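Local coordinates for ESX-1 secretion system protein EccA1 (Mycobacterium tuberculosis, PDB 4F3V) that belongs to the ESX-1 type VII secretion system as the N-terminal TPR domain of an ATPase that may power export of virulence factors, at residues G222-S225 with A226-A229; M216-R219 with S220-N223. All blocks are in the same frame, centred on the assembly; numbering follows the deposited sequence.

Overall arrangement
Contacts 1 and 2 are overlapping pieces of one helical hairpin in the N-terminal domain of EccA1. Contact 2, residues 216-223, closes helix 207-221; contact 1, residues 222-229, opens helix 224-237; Gly-222 and Asn-223 belong to both, and the centres lie about 6 Å apart. Contact 2 is partly buried, with Met-216, Ala-217 and Arg-219 inside, whereas contact 1 is a surface contact in which Ala-227 is the buried residue. Their chemistry is complementary: a glycine-based C-terminal cap in contact 2, a side-chain N-cap in contact 1. A salt bridge from Arg-219 NH2 to Glu-224 OE2, 2.7 Å long, ties the two helix ends together across the turn.

Contact 1 of 2, residues G222-S225 with A226-A229; sequences GNES and AAVA
With chi1 of -172°, Asn-223 turns its amide carbon CG away from its own backbone nitrogen, and this swings OD1 forward over the first turn of the helix, where it accepts a hydrogen bond from Ala-226 N at 3.2 Å. This is an N-cap. The bond is moderately straight at the hydrogen, 154°, but the donor stands well above the amide plane of Asn-223. Asparagine suits the place because its short side chain carries a carbonyl just far enough to serve an amide that has no earlier helical carbonyl to bond. The methyl of Ala-226 also lies against the amide of Asn-223, its CB 3.3 Å from OD1 and 3.4 Å from CG.

Regular helical bonding starts at the same residue. Asn-223 O takes Ala-227 N at 3.2 Å, so the cap residue serves the helix with both its side chain and its main chain. Glu-224 O receives Val-228 N at 2.9 Å, and Ser-225 O receives Ala-229 N.

Glu-224 also sends CG away from its backbone nitrogen, then bends at chi2 (57°), which brings the carboxylate back beside the helix. There OE2 lies 3.5 Å from the methyl CG2 of Val-228, an aliphatic neighbour one turn on. An acid in the first turn probably gains from the positive end of the helix dipole, and its charge is met by Arg-219 in a salt bridge.

Helix 224-237 thus begins directly after the turn that ends helix 207-221. Its first turn rests on that preceding helix, Asn-223 and Ala-226 touching Arg-218 while the buried Ala-227 packs on Arg-219.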
ATOM      1  N   GLY A 222     -10.930  28.785   3.587  1.00 36.98           N
ATOM      2  CA  GLY A 222     -10.623  30.184   3.311  1.00 37.84           C
ATOM      3  C   GLY A 222      -9.304  30.646   3.900  1.00 37.46           C
ATOM      4  O   GLY A 222      -8.912  31.797   3.696  1.00 37.92           O
ATOM      5  N   ASN A 223      -8.631  29.786   4.656  1.00 35.38           N
ATOM      6  CA  ASN A 223      -7.390  30.160   5.345  1.00 35.37           C
ATOM      7  C   ASN A 223      -6.227  29.999   4.377  1.00 34.55           C
ATOM      8  O   ASN A 223      -5.450  29.039   4.464  1.00 32.88           O
ATOM      9  CB  ASN A 223      -7.202  29.294   6.603  1.00 34.97           C
ATOM     10  CG  ASN A 223      -6.029  29.746   7.484  1.00 36.09           C
ATOM     11  OD1 ASN A 223      -5.188  30.569   7.084  1.00 37.36           O
ATOM     12  ND2 ASN A 223      -5.965  29.187   8.691  1.00 35.92           N
ATOM     13  N   GLU A 224      -6.119  30.935   3.440  1.00 35.47           N
ATOM     14  CA  GLU A 224      -5.185  30.797   2.322  1.00 35.51           C
ATOM     15  C   GLU A 224      -3.723  30.852   2.767  1.00 34.33           C
ATOM     16  O   GLU A 224      -2.885  30.177   2.186  1.00 33.90           O
ATOM     17  CB  GLU A 224      -5.477  31.825   1.228  1.00 37.58           C
ATOM     18  CG  GLU A 224      -4.646  31.714  -0.052  1.00 37.77           C
ATOM     19  CD  GLU A 224      -4.733  30.359  -0.744  1.00 37.80           C
ATOM     20  OE1 GLU A 224      -5.623  29.536  -0.431  1.00 37.65           O
ATOM     21  OE2 GLU A 224      -3.879  30.085  -1.606  1.00 38.40           O
ATOM     22  N   SER A 225      -3.419  31.620   3.802  1.00 34.67           N
ATOM     23  CA  SER A 225      -2.024  31.775   4.219  1.00 34.79           C
ATOM     24  C   SER A 225      -1.541  30.477   4.885  1.00 32.03           C
ATOM     25  O   SER A 225      -0.397  30.079   4.696  1.00 31.41           O
ATOM     26  CB  SER A 225      -1.848  32.995   5.130  1.00 37.08           C
ATOM     27  OG  SER A 225      -2.581  32.809   6.325  1.00 39.05           O
ATOM     28  N   ALA A 226      -2.424  29.783   5.603  1.00 30.70           N
ATOM     29  CA  ALA A 226      -2.090  28.454   6.120  1.00 29.00           C
ATOM     30  C   ALA A 226      -1.860  27.473   4.966  1.00 28.03           C
ATOM     31  O   ALA A 226      -0.894  26.721   4.970  1.00 26.96           O
ATOM     32  CB  ALA A 226      -3.169  27.934   7.062  1.00 29.19           C
ATOM     33  N   ALA A 227      -2.756  27.469   3.983  1.00 27.56           N
ATOM     34  CA  ALA A 227      -2.630  26.572   2.845  1.00 26.53           C
ATOM     35  C   ALA A 227      -1.296  26.780   2.127  1.00 25.98           C
ATOM     36  O   ALA A 227      -0.610  25.827   1.772  1.00 24.60           O
ATOM     37  CB  ALA A 227      -3.794  26.797   1.871  1.00 26.76           C
ATOM     38  N   VAL A 228      -0.946  28.041   1.903  1.00 27.04           N
ATOM     39  CA  VAL A 228       0.270  28.394   1.177  1.00 26.99           C
ATOM     40  C   VAL A 228       1.500  27.952   1.971  1.00 26.37           C
ATOM     41  O   VAL A 228       2.452  27.453   1.386  1.00 27.17           O
ATOM     42  CB  VAL A 228       0.330  29.927   0.863  1.00 28.94           C
ATOM     43  CG1 VAL A 228       1.747  30.372   0.506  1.00 29.36           C
ATOM     44  CG2 VAL A 228      -0.643  30.295  -0.257  1.00 29.75           C
ATOM     45  N   ALA A 229       1.486  28.140   3.294  1.00 25.58           N
ATOM     46  CA  ALA A 229       2.611  27.749   4.147  1.00 24.95           C
ATOM     47  C   ALA A 229       2.826  26.216   4.043  1.00 23.64           C
ATOM     48  O   ALA A 229       3.951  25.745   3.861  1.00 22.62           O
ATOM     49  CB  ALA A 229       2.390  28.206   5.598  1.00 24.37           C
TER

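Contact 2 of 2, residues M216-R219 with S220-N223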
ATOM      1  N   MET A 216      -5.188  21.485   1.561  1.00 24.99           N
ATOM      2  CA  MET A 216      -6.492  21.525   0.888  1.00 26.27           C
ATOM      3  C   MET A 216      -7.623  21.875   1.859  1.00 26.55           C
ATOM      4  O   MET A 216      -8.503  22.668   1.522  1.00 29.09           O
ATOM      5  CB  MET A 216      -6.779  20.200   0.179  1.00 25.90           C
ATOM      6  CG  MET A 216      -5.936  19.959  -1.068  1.00 27.29           C
ATOM      7  SD  MET A 216      -6.077  21.225  -2.352  1.00 29.91           S
ATOM      8  CE  MET A 216      -4.470  22.003  -2.327  1.00 29.84           C
ATOM      9  N   ALA A 217      -7.606  21.297   3.061  1.00 25.86           N
ATOM     10  CA  ALA A 217      -8.616  21.651   4.062  1.00 26.52           C
ATOM     11  C   ALA A 217      -8.561  23.141   4.414  1.00 28.33           C
ATOM     12  O   ALA A 217      -9.606  23.800   4.522  1.00 28.51           O
ATOM     13  CB  ALA A 217      -8.484  20.819   5.317  1.00 24.67           C
ATOM     14  N   ARG A 218      -7.349  23.660   4.635  1.00 28.11           N
ATOM     15  CA  ARG A 218      -7.208  25.070   4.980  1.00 29.90           C
ATOM     16  C   ARG A 218      -7.699  25.972   3.876  1.00 30.87           C
ATOM     17  O   ARG A 218      -8.394  26.974   4.129  1.00 32.39           O
ATOM     18  CB  ARG A 218      -5.757  25.419   5.302  1.00 29.98           C
ATOM     19  CG  ARG A 218      -5.232  24.733   6.539  1.00 29.99           C
ATOM     20  CD  ARG A 218      -5.839  25.312   7.791  1.00 32.31           C
ATOM     21  NE  ARG A 218      -5.368  24.549   8.928  1.00 33.41           N
ATOM     22  CZ  ARG A 218      -5.860  24.627  10.159  1.00 35.07           C
ATOM     23  NH1 ARG A 218      -6.871  25.427  10.449  1.00 36.99           N
ATOM     24  NH2 ARG A 218      -5.318  23.883  11.109  1.00 37.21           N
ATOM     25  N   ARG A 219      -7.323  25.651   2.647  1.00 31.04           N
ATOM     26  CA  ARG A 219      -7.734  26.474   1.508  1.00 32.86           C
ATOM     27  C   ARG A 219      -9.268  26.499   1.377  1.00 34.51           C
ATOM     28  O   ARG A 219      -9.852  27.551   1.188  1.00 34.29           O
ATOM     29  CB  ARG A 219      -7.112  25.968   0.216  1.00 33.24           C
ATOM     30  CG  ARG A 219      -7.612  26.714  -1.016  1.00 35.23           C
ATOM     31  CD  ARG A 219      -6.750  26.411  -2.220  1.00 35.74           C
ATOM     32  NE  ARG A 219      -5.523  27.191  -2.212  1.00 36.07           N
ATOM     33  CZ  ARG A 219      -4.503  26.973  -3.033  1.00 36.88           C
ATOM     34  NH1 ARG A 219      -4.541  25.980  -3.921  1.00 37.36           N
ATOM     35  NH2 ARG A 219      -3.436  27.755  -2.976  1.00 36.16           N
ATOM     36  N   SER A 220      -9.919  25.340   1.498  1.00 34.23           N
ATOM     37  CA  SER A 220     -11.384  25.293   1.354  1.00 35.62           C
ATOM     38  C   SER A 220     -12.103  26.028   2.487  1.00 35.96           C
ATOM     39  O   SER A 220     -13.177  26.559   2.291  1.00 36.56           O
ATOM     40  CB  SER A 220     -11.879  23.860   1.258  1.00 35.54           C
ATOM     41  OG  SER A 220     -11.413  23.274   0.038  1.00 37.50           O
ATOM     42  N   GLN A 221     -11.498  26.090   3.665  1.00 34.84           N
ATOM     43  CA  GLN A 221     -12.037  26.937   4.738  1.00 35.73           C
ATOM     44  C   GLN A 221     -11.778  28.430   4.545  1.00 37.20           C
ATOM     45  O   GLN A 221     -12.307  29.247   5.295  1.00 39.32           O
ATOM     46  CB  GLN A 221     -11.440  26.531   6.072  1.00 34.68           C
ATOM     47  CG  GLN A 221     -11.869  25.174   6.539  1.00 33.60           C
ATOM     48  CD  GLN A 221     -11.071  24.751   7.748  1.00 32.96           C
ATOM     49  OE1 GLN A 221      -9.853  24.982   7.830  1.00 33.12           O
ATOM     50  NE2 GLN A 221     -11.749  24.144   8.695  1.00 33.20           N
ATOM     51  N   GLY A 222     -10.930  28.785   3.587  1.00 36.98           N
ATOM     52  CA  GLY A 222     -10.623  30.184   3.311  1.00 37.84           C
ATOM     53  C   GLY A 222      -9.304  30.646   3.900  1.00 37.46           C
ATOM     54  O   GLY A 222      -8.912  31.797   3.696  1.00 37.92           O
ATOM     55  N   ASN A 223      -8.631  29.786   4.656  1.00 35.38           N
ATOM     56  CA  ASN A 223      -7.390  30.160   5.345  1.00 35.37           C
ATOM     57  C   ASN A 223      -6.227  29.999   4.377  1.00 34.55           C
ATOM     58  O   ASN A 223      -5.450  29.039   4.464  1.00 32.88           O
ATOM     59  CB  ASN A 223      -7.202  29.294   6.603  1.00 34.97           C
ATOM     60  CG  ASN A 223      -6.029  29.746   7.484  1.00 36.09           C
ATOM     61  OD1 ASN A 223      -5.188  30.569   7.084  1.00 37.36           O
ATOM     62  ND2 ASN A 223      -5.965  29.187   8.691  1.00 35.92           N
TER
HETATM   63  O   HOH W   1      -9.224  22.781  -1.318  1.00 26.76           O
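This local contact is the C-terminal end of helix 207-221, closed by a Schellman motif at the hairpin turn into helix 224-237, within the TPR-like N-terminal domain. Gly-222 makes the turn: with phi positive at 101°, a beta carbon here would collide with Gln-221 O, and glycine has none. The closure consists of two main-chain bonds. Asn-223 N donates to Arg-218 O at 2.9 Å, spanning five residues, and within it Gly-222 N donates to Arg-219 O, approaching from above the carbonyl plane.

Before the closure, Gln-221 N bonds to Ala-217 O at 3.1 Å.

The two arginines leave the helix differently. Arg-218 bends at chi2 and runs alongside Asn-223, pointing the same way, with its CD 4.0 Å from Asn-223 ND2; the long aliphatic part of the arginine thereby flanks the turn. The guanidinium and amide planes stand 75° apart. The buried Arg-219 extends to CD before bending at chi3 (-80°), and there its NH1 bonds to Tyr-252 O and its NH2 to Ala-246 O, in addition to the pairing with Glu-224. Small residues face helix 187-198, where Ala-217 and Ser-220 touch Phe-187.

Met-216 O accepts from Ser-220 N at 3.0 Å. A water also donates to Met-216 O, at 2.9 Å. That same water lies 2.6 Å from Ser-220 OG and is hydrogen-bonded to it, bridging the serine hydroxyl to the carbonyl one turn earlier.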